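Long-range contacts in arginase (Glaciozyma antarctica, PDB 5YNL), which probably catalyses the hydrolysis of L-arginine to L-ornithine and urea, as a cold-adapted enzyme of a psychrophilic yeast: residues 175-180 / 283-288; 54-59 / 93-98; 184-189 / 198-203. All blocks are in the same frame, centred on the assembly; numbering follows the deposited sequence.

Contact 1: residues 175-180 / 283-288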
# COMPACT_ATOMS: atom_id res chain seq x y z
N ILE A 175 4.16 -4.94 -1.63
CA ILE A 175 4.93 -4.75 -0.41
C ILE A 175 4.04 -4.05 0.60
O ILE A 175 3.56 -2.94 0.37
CB ILE A 175 6.21 -3.95 -0.66
CG1 ILE A 175 7.10 -4.73 -1.62
CG2 ILE A 175 6.99 -3.68 0.65
CD1 ILE A 175 8.37 -4.01 -1.92
N TRP A 176 3.80 -4.72 1.71
CA TRP A 176 2.76 -4.29 2.61
C TRP A 176 3.47 -3.84 3.88
O TRP A 176 4.15 -4.64 4.54
CB TRP A 176 1.83 -5.46 2.87
CG TRP A 176 0.62 -5.19 3.68
CD1 TRP A 176 0.55 -5.02 5.04
CD2 TRP A 176 -0.72 -5.14 3.20
NE1 TRP A 176 -0.76 -4.83 5.42
CE2 TRP A 176 -1.56 -4.90 4.31
CE3 TRP A 176 -1.30 -5.25 1.93
CZ2 TRP A 176 -2.95 -4.76 4.18
CZ3 TRP A 176 -2.67 -5.12 1.81
CH2 TRP A 176 -3.48 -4.88 2.92
N VAL A 177 3.35 -2.56 4.20
CA VAL A 177 4.02 -2.01 5.37
C VAL A 177 2.98 -1.66 6.44
O VAL A 177 2.14 -0.76 6.26
CB VAL A 177 4.87 -0.79 5.00
CG1 VAL A 177 5.59 -0.23 6.25
CG2 VAL A 177 5.90 -1.16 3.90
N ASP A 178 3.03 -2.39 7.56
CA ASP A 178 1.96 -2.33 8.56
C ASP A 178 2.41 -3.10 9.79
O ASP A 178 3.25 -4.00 9.70
CB ASP A 178 0.68 -2.97 7.99
CG ASP A 178 -0.59 -2.54 8.73
OD1 ASP A 178 -0.64 -2.70 9.97
OD2 ASP A 178 -1.54 -2.05 8.09
N ALA A 179 1.87 -2.69 10.93
CA ALA A 179 2.10 -3.41 12.18
C ALA A 179 1.25 -4.67 12.19
O ALA A 179 1.47 -5.59 12.99
CB ALA A 179 1.75 -2.53 13.37
N HIS A 180 0.25 -4.70 11.30
CA HIS A 180 -0.74 -5.78 11.26
C HIS A 180 -0.72 -6.52 9.94
O HIS A 180 -0.58 -5.91 8.88
CB HIS A 180 -2.14 -5.20 11.46
CG HIS A 180 -2.24 -4.24 12.59
ND1 HIS A 180 -1.85 -4.56 13.88
CD2 HIS A 180 -2.68 -2.96 12.64
CE1 HIS A 180 -2.05 -3.53 14.67
NE2 HIS A 180 -2.56 -2.54 13.94
N LEU A 283 3.30 -0.55 -3.50
CA LEU A 283 3.73 -0.33 -2.12
C LEU A 283 2.57 0.19 -1.31
O LEU A 283 2.13 1.35 -1.50
CB LEU A 283 4.91 0.66 -2.02
CG LEU A 283 5.45 1.03 -0.63
CD1 LEU A 283 5.90 -0.20 0.20
CD2 LEU A 283 6.61 1.97 -0.81
N SER A 284 2.05 -0.66 -0.42
CA SER A 284 0.88 -0.27 0.37
C SER A 284 1.33 0.06 1.79
O SER A 284 1.53 -0.85 2.61
CB SER A 284 -0.17 -1.39 0.37
OG SER A 284 -1.44 -0.87 0.69
N PHE A 285 1.49 1.35 2.06
CA PHE A 285 2.14 1.85 3.27
C PHE A 285 1.15 2.38 4.31
O PHE A 285 0.43 3.35 4.04
CB PHE A 285 3.13 2.97 2.92
CG PHE A 285 4.24 3.13 3.92
CD1 PHE A 285 3.98 3.52 5.22
CD2 PHE A 285 5.55 2.90 3.55
CE1 PHE A 285 5.02 3.65 6.15
CE2 PHE A 285 6.58 3.04 4.46
CZ PHE A 285 6.31 3.41 5.77
N ASP A 286 1.11 1.76 5.48
CA ASP A 286 0.22 2.19 6.54
C ASP A 286 1.07 2.90 7.54
O ASP A 286 2.06 2.36 8.03
CB ASP A 286 -0.44 1.01 7.22
CG ASP A 286 -1.53 1.43 8.17
OD1 ASP A 286 -1.22 2.11 9.17
OD2 ASP A 286 -2.71 1.09 7.91
N VAL A 287 0.67 4.12 7.87
CA VAL A 287 1.40 4.99 8.78
C VAL A 287 1.40 4.47 10.22
O VAL A 287 2.28 4.84 11.00
CB VAL A 287 0.87 6.42 8.62
CG1 VAL A 287 1.50 7.38 9.60
CG2 VAL A 287 1.15 6.87 7.21
N ASP A 288 0.48 3.58 10.57
CA ASP A 288 0.52 2.94 11.90
C ASP A 288 1.75 2.03 12.12
O ASP A 288 2.00 1.57 13.24
CB ASP A 288 -0.82 2.25 12.26
CG ASP A 288 -0.91 0.76 11.82
OD1 ASP A 288 -0.11 0.28 10.97
OD2 ASP A 288 -1.83 0.07 12.32
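With chi1 at -179°, Val177 carries CG1 to the far side of its CB from the backbone N, and that methyl lands over the centre of the Phe285 ring. CG1 lies 3.8 Å from the ring centroid of Phe285 and 13° off the ring normal, a CH-pi contact over the face. The other methyl, Val177 CG2, is left for Leu283 CD1 at 3.8 Å, and Ile175 CG2 packs on the same CD1. Behind these side chains the two strands run parallel. Ile175 O accepts from Ser284 N at 2.8 Å, Val177 N gives its hydrogen to Ser284 O at 3.0 Å, and Val177 O takes the N-H of Asp286 at 2.8 Å.

Where the strands end, the chemistry turns acidic. Asp178 OD1 comes within 3.2 Å of Asp288 OD1, the two carboxylate planes 85° apart, while Asp178 OD2 lies 3.4 Å from Asp286 OD2. No hydrogen bond joins these acceptors. Two Asx turns set the carboxylates: OD1 of Asp178 receives the N-H of His180, and OD1 of Asp286 that of Asp288. His180 NE2 stands 3.2 Å from Asp288 OD2 at a poor angle for a bond; its ND1 is hydrogen-bonded to Asp235 O. Sequences like Asp-Ala-His and Asp-Val-Asp at these strand ends hold the two manganese ions of arginases, and the acidic cluster is consistent with such a site here.

Strands 173-177 and 281-286 lie inside the sheet, flanked by 228-233 and 324-330. Helix 308-320 covers the Ile175, Val177 and Phe285 face; helix 158-168 touches Trp176 and Ser284 on the other, where His155 stacks on the indole and bonds to Asp178 OD2 and Ser284 OG.

Contact 2: residues 54-59 / 93-98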
# COMPACT_ATOMS: atom_id res chain seq x y z
N THR A 54 4.93 8.17 -20.73
CA THR A 54 6.05 9.05 -21.08
C THR A 54 5.86 10.50 -20.64
O THR A 54 6.85 11.19 -20.38
CB THR A 54 6.38 9.00 -22.57
N PRO A 55 4.61 11.00 -20.63
CA PRO A 55 4.40 12.17 -19.77
C PRO A 55 4.01 11.79 -18.31
O PRO A 55 2.84 11.49 -18.05
CB PRO A 55 3.28 12.95 -20.49
CG PRO A 55 2.62 11.97 -21.39
CD PRO A 55 3.62 10.91 -21.73
N ARG A 56 4.98 11.79 -17.40
CA ARG A 56 4.81 11.26 -16.03
C ARG A 56 3.59 11.79 -15.24
O ARG A 56 3.51 12.99 -14.92
CB ARG A 56 6.08 11.45 -15.19
CG ARG A 56 7.24 10.50 -15.51
CD ARG A 56 6.76 9.07 -15.75
NE ARG A 56 7.86 8.11 -15.90
CZ ARG A 56 8.61 7.98 -16.99
NH1 ARG A 56 8.40 8.76 -18.05
NH2 ARG A 56 9.58 7.08 -17.03
N THR A 57 2.68 10.90 -14.88
CA THR A 57 1.46 11.36 -14.24
C THR A 57 1.17 10.64 -12.94
O THR A 57 1.19 9.41 -12.88
CB THR A 57 0.25 11.25 -15.17
OG1 THR A 57 0.61 11.76 -16.46
CG2 THR A 57 -0.92 12.06 -14.60
N ALA A 58 0.92 11.44 -11.90
CA ALA A 58 0.57 10.92 -10.58
C ALA A 58 -0.94 10.92 -10.45
O ALA A 58 -1.56 11.98 -10.52
CB ALA A 58 1.21 11.77 -9.46
N GLY A 59 -1.54 9.74 -10.28
CA GLY A 59 -2.97 9.66 -10.03
C GLY A 59 -3.21 9.79 -8.54
O GLY A 59 -2.50 9.18 -7.72
N LEU A 93 8.34 18.03 -8.53
CA LEU A 93 9.24 16.92 -8.80
C LEU A 93 9.14 16.48 -10.25
O LEU A 93 9.67 15.42 -10.63
CB LEU A 93 8.92 15.73 -7.88
CG LEU A 93 9.21 15.91 -6.39
CD1 LEU A 93 8.74 14.70 -5.56
CD2 LEU A 93 10.69 16.15 -6.16
N GLY A 94 8.45 17.28 -11.07
CA GLY A 94 8.29 16.98 -12.48
C GLY A 94 7.09 16.12 -12.82
O GLY A 94 6.90 15.76 -13.98
N TRP A 95 6.27 15.78 -11.83
CA TRP A 95 5.06 15.00 -12.09
C TRP A 95 3.84 15.87 -12.46
O TRP A 95 3.66 16.98 -11.93
CB TRP A 95 4.69 14.21 -10.84
CG TRP A 95 5.61 13.10 -10.49
CD1 TRP A 95 6.68 13.15 -9.64
CD2 TRP A 95 5.51 11.74 -10.94
NE1 TRP A 95 7.26 11.90 -9.55
CE2 TRP A 95 6.57 11.02 -10.34
CE3 TRP A 95 4.64 11.06 -11.81
CZ2 TRP A 95 6.78 9.67 -10.58
CZ3 TRP A 95 4.85 9.72 -12.04
CH2 TRP A 95 5.91 9.04 -11.43
N THR A 96 2.99 15.35 -13.36
CA THR A 96 1.69 15.99 -13.62
C THR A 96 0.61 15.31 -12.77
O THR A 96 0.60 14.07 -12.62
CB THR A 96 1.30 15.99 -15.11
OG1 THR A 96 1.89 17.13 -15.74
CG2 THR A 96 -0.22 16.08 -15.29
N VAL A 97 -0.28 16.12 -12.20
CA VAL A 97 -1.23 15.63 -11.22
C VAL A 97 -2.63 15.46 -11.79
O VAL A 97 -3.22 16.39 -12.37
CB VAL A 97 -1.25 16.53 -9.97
CG1 VAL A 97 -2.42 16.19 -9.07
CG2 VAL A 97 0.06 16.38 -9.22
N ASP A 98 -3.16 14.25 -11.64
CA ASP A 98 -4.53 13.94 -12.01
C ASP A 98 -5.33 13.72 -10.73
O ASP A 98 -5.36 12.61 -10.20
CB ASP A 98 -4.56 12.69 -12.88
CG ASP A 98 -5.90 12.45 -13.53
OD1 ASP A 98 -6.68 13.42 -13.66
OD2 ASP A 98 -6.17 11.29 -13.92
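Arg56 and Thr96 begin a ladder of three backbone hydrogen bonds: Thr96 N to Arg56 O at 2.9 Å, Ala58 N to Thr96 O at 2.7 Å and Asp98 N to Ala58 O at 3.0 Å. Two are almost straight, that of Ala58 N a little bent, and they pair the starts of two parallel strands in register from Thr57 and Thr96 onward.

Van der Waals contacts lie on both sides of the paired strands. Trp95 CE3 meets Arg56 CB at 3.7 Å, and Arg56 CG lies over one face of the indole, displaced toward its rim. Thr57 N approaches the edge of that ring, near its plane. On the other side Thr57 CG2 presses on Thr96 O at 3.2 Å and reaches Asp98 CB.

Among the polar side chains, Thr57 is turned (chi1 -45°) to send OG1 back to Pro55 O at 2.8 Å. With an alanine here, lacking OG1 and CG2, Pro55 O would lose its partner and a gap is likely to open beside Thr96 O and Asp98 CB. Further out, Trp95 NE1 bonds to Leu357 O and Asp98 OD2 to Gln146 NE2.

Strand 96-99, outermost in the sheet, is entered through Gly94, the C-prime residue of a Schellman motif; helices 77-83 and 86-92 join it to 57-63, a beta-alpha-beta crossover. No side-chain hydrogen bond crosses between the segments, so the polar joining is by main-chain bonds, with the indole shielding one side of the first rungs.

Contact 3: residues 184-189 / 198-203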
# COMPACT_ATOMS: atom_id res chain seq x y z
N ASN A 184 -6.87 -12.06 8.24
CA ASN A 184 -7.96 -12.89 8.74
C ASN A 184 -9.04 -13.21 7.71
O ASN A 184 -9.49 -12.33 6.98
CB ASN A 184 -8.63 -12.27 9.97
CG ASN A 184 -8.27 -13.00 11.24
OD1 ASN A 184 -7.63 -14.05 11.20
ND2 ASN A 184 -8.70 -12.46 12.37
N THR A 185 -9.45 -14.47 7.67
CA THR A 185 -10.66 -14.85 6.96
C THR A 185 -11.84 -14.42 7.84
O THR A 185 -11.67 -14.24 9.05
CB THR A 185 -10.72 -16.38 6.72
OG1 THR A 185 -12.00 -16.75 6.20
CG2 THR A 185 -10.47 -17.13 8.02
N PRO A 186 -13.02 -14.24 7.24
CA PRO A 186 -14.22 -14.02 8.07
C PRO A 186 -14.53 -15.22 8.97
O PRO A 186 -15.45 -15.16 9.79
CB PRO A 186 -15.33 -13.83 7.04
CG PRO A 186 -14.63 -13.28 5.85
CD PRO A 186 -13.28 -13.95 5.82
N HIS A 187 -13.76 -16.29 8.81
CA HIS A 187 -13.89 -17.48 9.65
C HIS A 187 -12.85 -17.48 10.78
O HIS A 187 -12.80 -18.42 11.57
CB HIS A 187 -13.75 -18.74 8.80
N THR A 188 -12.03 -16.44 10.84
CA THR A 188 -11.05 -16.30 11.91
C THR A 188 -11.08 -14.89 12.51
O THR A 188 -10.42 -14.62 13.51
CB THR A 188 -9.62 -16.62 11.43
N THR A 189 -11.85 -14.01 11.88
CA THR A 189 -11.92 -12.59 12.27
C THR A 189 -12.14 -12.34 13.76
O THR A 189 -11.35 -11.61 14.38
CB THR A 189 -13.02 -11.85 11.48
N PRO A 198 -8.50 -7.75 4.51
CA PRO A 198 -8.39 -7.51 3.06
C PRO A 198 -7.45 -8.45 2.32
O PRO A 198 -7.65 -8.68 1.12
CB PRO A 198 -7.81 -6.09 2.99
CG PRO A 198 -7.02 -5.94 4.23
CD PRO A 198 -7.86 -6.66 5.27
N VAL A 199 -6.45 -8.98 3.00
CA VAL A 199 -5.49 -9.84 2.32
C VAL A 199 -6.13 -11.20 2.03
O VAL A 199 -5.88 -11.82 1.00
CB VAL A 199 -4.18 -9.97 3.10
CG1 VAL A 199 -3.09 -10.59 2.23
CG2 VAL A 199 -3.72 -8.62 3.58
N SER A 200 -7.00 -11.63 2.94
CA SER A 200 -7.67 -12.91 2.81
C SER A 200 -8.58 -12.96 1.58
O SER A 200 -8.82 -14.03 1.02
CB SER A 200 -8.45 -13.24 4.09
OG SER A 200 -9.63 -12.48 4.21
N PHE A 201 -9.08 -11.80 1.14
CA PHE A 201 -9.92 -11.74 -0.06
C PHE A 201 -9.03 -11.71 -1.30
O PHE A 201 -9.31 -12.38 -2.29
CB PHE A 201 -10.83 -10.51 -0.03
CG PHE A 201 -11.96 -10.58 0.98
CD1 PHE A 201 -11.74 -10.37 2.34
CD2 PHE A 201 -13.27 -10.81 0.55
CE1 PHE A 201 -12.78 -10.42 3.26
CE2 PHE A 201 -14.32 -10.87 1.47
CZ PHE A 201 -14.08 -10.67 2.82
N LEU A 202 -7.96 -10.92 -1.25
CA LEU A 202 -7.05 -10.82 -2.39
C LEU A 202 -6.35 -12.15 -2.68
O LEU A 202 -6.06 -12.46 -3.84
CB LEU A 202 -6.02 -9.72 -2.16
CG LEU A 202 -6.65 -8.35 -1.90
CD1 LEU A 202 -5.62 -7.40 -1.30
CD2 LEU A 202 -7.29 -7.77 -3.16
N LEU A 203 -6.10 -12.92 -1.63
CA LEU A 203 -5.47 -14.23 -1.78
C LEU A 203 -6.52 -15.24 -2.23
O LEU A 203 -6.20 -16.27 -2.82
CB LEU A 203 -4.79 -14.67 -0.49
CG LEU A 203 -3.58 -13.81 -0.09
CD1 LEU A 203 -3.30 -13.96 1.39
CD2 LEU A 203 -2.33 -14.20 -0.91
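Ser200 and Phe201 are the residues of helix 198-202 that meet the loop 184-189, one through a hydroxyl and the other through the far end of its ring. The two residues ahead of them face elsewhere: Pro198 and Val199 start the helix, and Val199 packs on Ile228 and Tyr230 of strand 228-233.

Ser200 points toward the loop. Its chi1 of 75° wedges OG between the backbone N and the carbonyl carbon, and from there OG sits 2.8 Å from Asn184 O. Ser200 OG is also hydrogen-bonded to Cys197 O, just before the helix, which places the hydroxyl between two carbonyls. Ser200 CB comes up to the same Asn184 O at 3.2 Å, and OG lies 3.8 Å from Thr185 CA. The helix thus touches the main chain of Asn184, whose CB points the other way.

Loop and helix both belong to a beta-alpha-beta crossover, the connection from strand 173-177 to its parallel neighbour 228-233. In related arginases the loop at this place, with a similar Asn-Thr-Pro sequence, lines the arginine pocket, and the same is probable here. The loop curls back on itself, Thr188 N bonding to Thr185 O at 2.9 Å.

Phe201 comes next. Its chi1 of -72° sets CG beside the backbone N and swings the ring out to where CZ meets Pro186 CG at 4.0 Å; the ring also touches Phe216 and Met159. Leu202 N, bonded to Pro198 O at 3.3 Å, carries on the helical turn while its side chain packs on helix 158-168. At Leu203 the backbone N reaches Val199 O at 2.9 Å, and the side chain turns to Ile183.

In the fold
Contacts 1 and 2 belong to one parallel sheet: contact 1 lies in its interior, contact 2 at the edge, their centres 24 Å apart and their nearest atoms about 11 Å. Contact 3 is on the opposite side of the chain's centre from contact 2, 34 Å away between centres, and 17 Å from contact 1. It does touch contact 1, where Trp176 CH2 packs against Val199 CG2 at 3.8 Å and Pro198 CG at 3.9 Å. The chain leaving strand 173-177 passes through the acidic cluster of contact 1 and then forms loop 184-189. By family resemblance, contact 1 would hold the metals and contact 3 would border the substrate pocket, with contact 2 remote from both.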